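Local coordinates for protein putative endoribonuclease (Klebsiella pneumoniae, PDB 3LYB) that probably acts as an endoribonuclease of the L-PSP family, in the YjgF-like clan, at residues I29-P34 with A137-E142. Residues are numbered along the deposited sequence; the frame is centred on the assembly and turned at random.
Sequences IIPVNP and ATVLIE
Ile30 runs beside Glu142, with CA atoms 4.9 Å apart, before the two backbones diverge, so that Pro31 CA and Val139 CA are already separated by 7.1 Å. No hydrogen bond links the segments here; a weak CA-H···O contact is present, in which Glu142 CA approaches Ile29 O to 3.4 Å with an angle of 134° at the hydrogen. Beyond it, side chains take over. Glu142 holds CG anti to its backbone N (chi1 155°) and continues extended, which carries its stem slantwise across the Ile30 side chain, past the CG2 methyl. That methyl lies 3.7 Å from Glu142 CB, and it is this branch, not CG1, that meets the glutamate from CB along to the carboxylate.

The contact illustrates how a chain leaving a β-sheet can stay packed against its former neighbour. Strand 23-26 pairs antiparallel with strand 141-148 in the mixed sheet of this YjgF-like fold, and the backbone bonding of Ile29 with Val143 carries that partnership a little further. An inverse gamma turn centred on Pro31, closed by Val32 N to Ile30 O at 2.8 Å, then bends the chain. The turn presents the proline ring to the other segment, where Pro31 CD sits 3.6 Å from Ile141 O. Val139 reaches across from its own chain: its CG1, anti to the backbone N at a chi1 of 160°, meets Ile30 CG2 at 3.8 Å. The same methyl touches Pro31 CD at 3.9 Å, so one valine branch bridges two consecutive loop residues. Ile141 and Pro31 both pack on Gln72 of helix 60-85, whose side-chain amide also hydrogen-bonds the backbone at Thr138 and Leu140. Glu142 instead packs on Met133 and on Val127 of a neighbouring subunit.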
ATOM      1  N   ILE B  29      11.465  26.762  11.663  1.00 36.06           N
ATOM      2  CA  ILE B  29      12.812  26.657  11.087  1.00 35.44           C
ATOM      3  C   ILE B  29      13.148  25.228  10.656  1.00 34.96           C
ATOM      4  O   ILE B  29      12.812  24.267  11.329  1.00 33.94           O
ATOM      5  CB  ILE B  29      13.891  27.298  12.003  1.00 35.44           C
ATOM      6  CG1 ILE B  29      13.880  28.814  11.785  1.00 35.49           C
ATOM      7  CG2 ILE B  29      15.311  26.737  11.703  1.00 34.98           C
ATOM      8  CD1 ILE B  29      14.477  29.628  12.918  1.00 36.48           C
ATOM      9  N   ILE B  30      13.787  25.115   9.504  1.00 35.59           N
ATOM     10  CA  ILE B  30      14.201  23.834   8.970  1.00 37.06           C
ATOM     11  C   ILE B  30      15.732  23.779   8.805  1.00 38.40           C
ATOM     12  O   ILE B  30      16.383  24.815   8.721  1.00 38.48           O
ATOM     13  CB  ILE B  30      13.489  23.545   7.629  1.00 36.88           C
ATOM     14  CG1 ILE B  30      13.445  24.802   6.774  1.00 36.67           C
ATOM     15  CG2 ILE B  30      12.067  23.038   7.868  1.00 36.29           C
ATOM     16  CD1 ILE B  30      13.543  24.498   5.282  1.00 39.05           C
ATOM     17  N   PRO B  31      16.319  22.569   8.748  1.00 40.06           N
ATOM     18  CA  PRO B  31      17.786  22.476   8.679  1.00 41.26           C
ATOM     19  C   PRO B  31      18.369  22.718   7.284  1.00 43.20           C
ATOM     20  O   PRO B  31      18.909  21.800   6.671  1.00 43.00           O
ATOM     21  CB  PRO B  31      18.049  21.048   9.117  1.00 41.39           C
ATOM     22  CG  PRO B  31      16.826  20.300   8.659  1.00 40.96           C
ATOM     23  CD  PRO B  31      15.673  21.242   8.785  1.00 39.98           C
ATOM     24  N   VAL B  32      18.258  23.947   6.789  1.00 45.70           N
ATOM     25  CA  VAL B  32      18.864  24.305   5.523  1.00 48.96           C
ATOM     26  C   VAL B  32      19.957  25.324   5.727  1.00 51.51           C
ATOM     27  O   VAL B  32      19.840  26.223   6.577  1.00 51.61           O
ATOM     28  CB  VAL B  32      17.858  24.903   4.518  1.00 48.95           C
ATOM     29  CG1 VAL B  32      16.663  23.973   4.329  1.00 48.92           C
ATOM     30  CG2 VAL B  32      17.419  26.319   4.952  1.00 50.32           C
ATOM     31  N   ASN B  33      21.018  25.189   4.934  1.00 54.72           N
ATOM     32  CA  ASN B  33      22.063  26.199   4.899  1.00 57.62           C
ATOM     33  C   ASN B  33      21.506  27.482   4.266  1.00 59.16           C
ATOM     34  O   ASN B  33      21.015  27.436   3.133  1.00 59.58           O
ATOM     35  CB  ASN B  33      23.270  25.686   4.123  1.00 58.07           C
ATOM     36  CG  ASN B  33      24.578  25.933   4.856  1.00 59.88           C
ATOM     37  OD1 ASN B  33      24.803  27.022   5.394  1.00 61.54           O
ATOM     38  ND2 ASN B  33      25.450  24.914   4.882  1.00 61.05           N
ATOM     39  N   PRO B  34      21.535  28.619   5.001  1.00 60.54           N
ATOM     40  CA  PRO B  34      21.117  29.869   4.334  1.00 61.45           C
ATOM     41  C   PRO B  34      22.060  30.211   3.172  1.00 62.06           C
ATOM     42  O   PRO B  34      21.666  30.899   2.231  1.00 61.76           O
ATOM     43  CB  PRO B  34      21.210  30.927   5.450  1.00 61.49           C
ATOM     44  CG  PRO B  34      21.142  30.143   6.739  1.00 61.24           C
ATOM     45  CD  PRO B  34      21.852  28.834   6.426  1.00 60.73           C
ATOM     46  N   ALA B 137      11.072  15.860   1.360  1.00 30.49           N
ATOM     47  CA  ALA B 137      10.920  14.782   2.324  1.00 30.37           C
ATOM     48  C   ALA B 137      12.157  14.446   3.135  1.00 30.18           C
ATOM     49  O   ALA B 137      12.028  13.798   4.150  1.00 30.89           O
ATOM     50  CB  ALA B 137      10.345  13.498   1.664  1.00 29.73           C
ATOM     51  N   THR B 138      13.341  14.866   2.717  1.00 30.14           N
ATOM     52  CA  THR B 138      14.553  14.637   3.531  1.00 30.55           C
ATOM     53  C   THR B 138      14.639  15.499   4.826  1.00 30.35           C
ATOM     54  O   THR B 138      15.546  15.286   5.671  1.00 31.27           O
ATOM     55  CB  THR B 138      15.891  14.830   2.715  1.00 30.58           C
ATOM     56  OG1 THR B 138      16.024  16.198   2.343  1.00 30.17           O
ATOM     57  CG2 THR B 138      15.921  13.950   1.451  1.00 30.44           C
ATOM     58  N   VAL B 139      13.730  16.458   4.984  1.00 28.26           N
ATOM     59  CA  VAL B 139      13.701  17.239   6.202  1.00 27.54           C
ATOM     60  C   VAL B 139      12.918  16.476   7.282  1.00 27.57           C
ATOM     61  O   VAL B 139      11.735  16.220   7.134  1.00 28.30           O
ATOM     62  CB  VAL B 139      13.146  18.665   5.921  1.00 27.73           C
ATOM     63  CG1 VAL B 139      12.637  19.353   7.172  1.00 26.60           C
ATOM     64  CG2 VAL B 139      14.201  19.503   5.212  1.00 25.82           C
ATOM     65  N   LEU B 140      13.592  16.123   8.365  1.00 27.34           N
ATOM     66  CA  LEU B 140      13.056  15.218   9.383  1.00 27.50           C
ATOM     67  C   LEU B 140      12.449  15.893  10.615  1.00 27.44           C
ATOM     68  O   LEU B 140      11.716  15.257  11.386  1.00 27.52           O
ATOM     69  CB  LEU B 140      14.156  14.269   9.854  1.00 27.37           C
ATOM     70  CG  LEU B 140      14.902  13.449   8.800  1.00 27.79           C
ATOM     71  CD1 LEU B 140      16.127  12.754   9.443  1.00 27.14           C
ATOM     72  CD2 LEU B 140      13.965  12.436   8.240  1.00 25.11           C
ATOM     73  N   ILE B 141      12.739  17.177  10.784  1.00 27.25           N
ATOM     74  CA  ILE B 141      12.362  17.914  11.984  1.00 27.58           C
ATOM     75  C   ILE B 141      12.208  19.379  11.616  1.00 28.33           C
ATOM     76  O   ILE B 141      12.990  19.913  10.857  1.00 29.42           O
ATOM     77  CB  ILE B 141      13.423  17.733  13.113  1.00 27.42           C
ATOM     78  CG1 ILE B 141      13.105  18.593  14.331  1.00 25.70           C
ATOM     79  CG2 ILE B 141      14.851  18.059  12.617  1.00 28.03           C
ATOM     80  CD1 ILE B 141      12.104  18.005  15.264  1.00 22.88           C
ATOM     81  N   GLU B 142      11.173  20.025  12.111  1.00 29.19           N
ATOM     82  CA  GLU B 142      11.045  21.459  11.927  1.00 30.43           C
ATOM     83  C   GLU B 142      10.481  22.026  13.217  1.00 31.14           C
ATOM     84  O   GLU B 142       9.460  21.520  13.709  1.00 31.35           O
ATOM     85  CB  GLU B 142      10.122  21.797  10.762  1.00 30.19           C
ATOM     86  CG  GLU B 142       9.506  23.178  10.924  1.00 31.90           C
ATOM     87  CD  GLU B 142       8.907  23.751   9.660  1.00 34.60           C
ATOM     88  OE1 GLU B 142       8.960  23.074   8.613  1.00 34.99           O
ATOM     89  OE2 GLU B 142       8.375  24.892   9.716  1.00 35.56           O
TER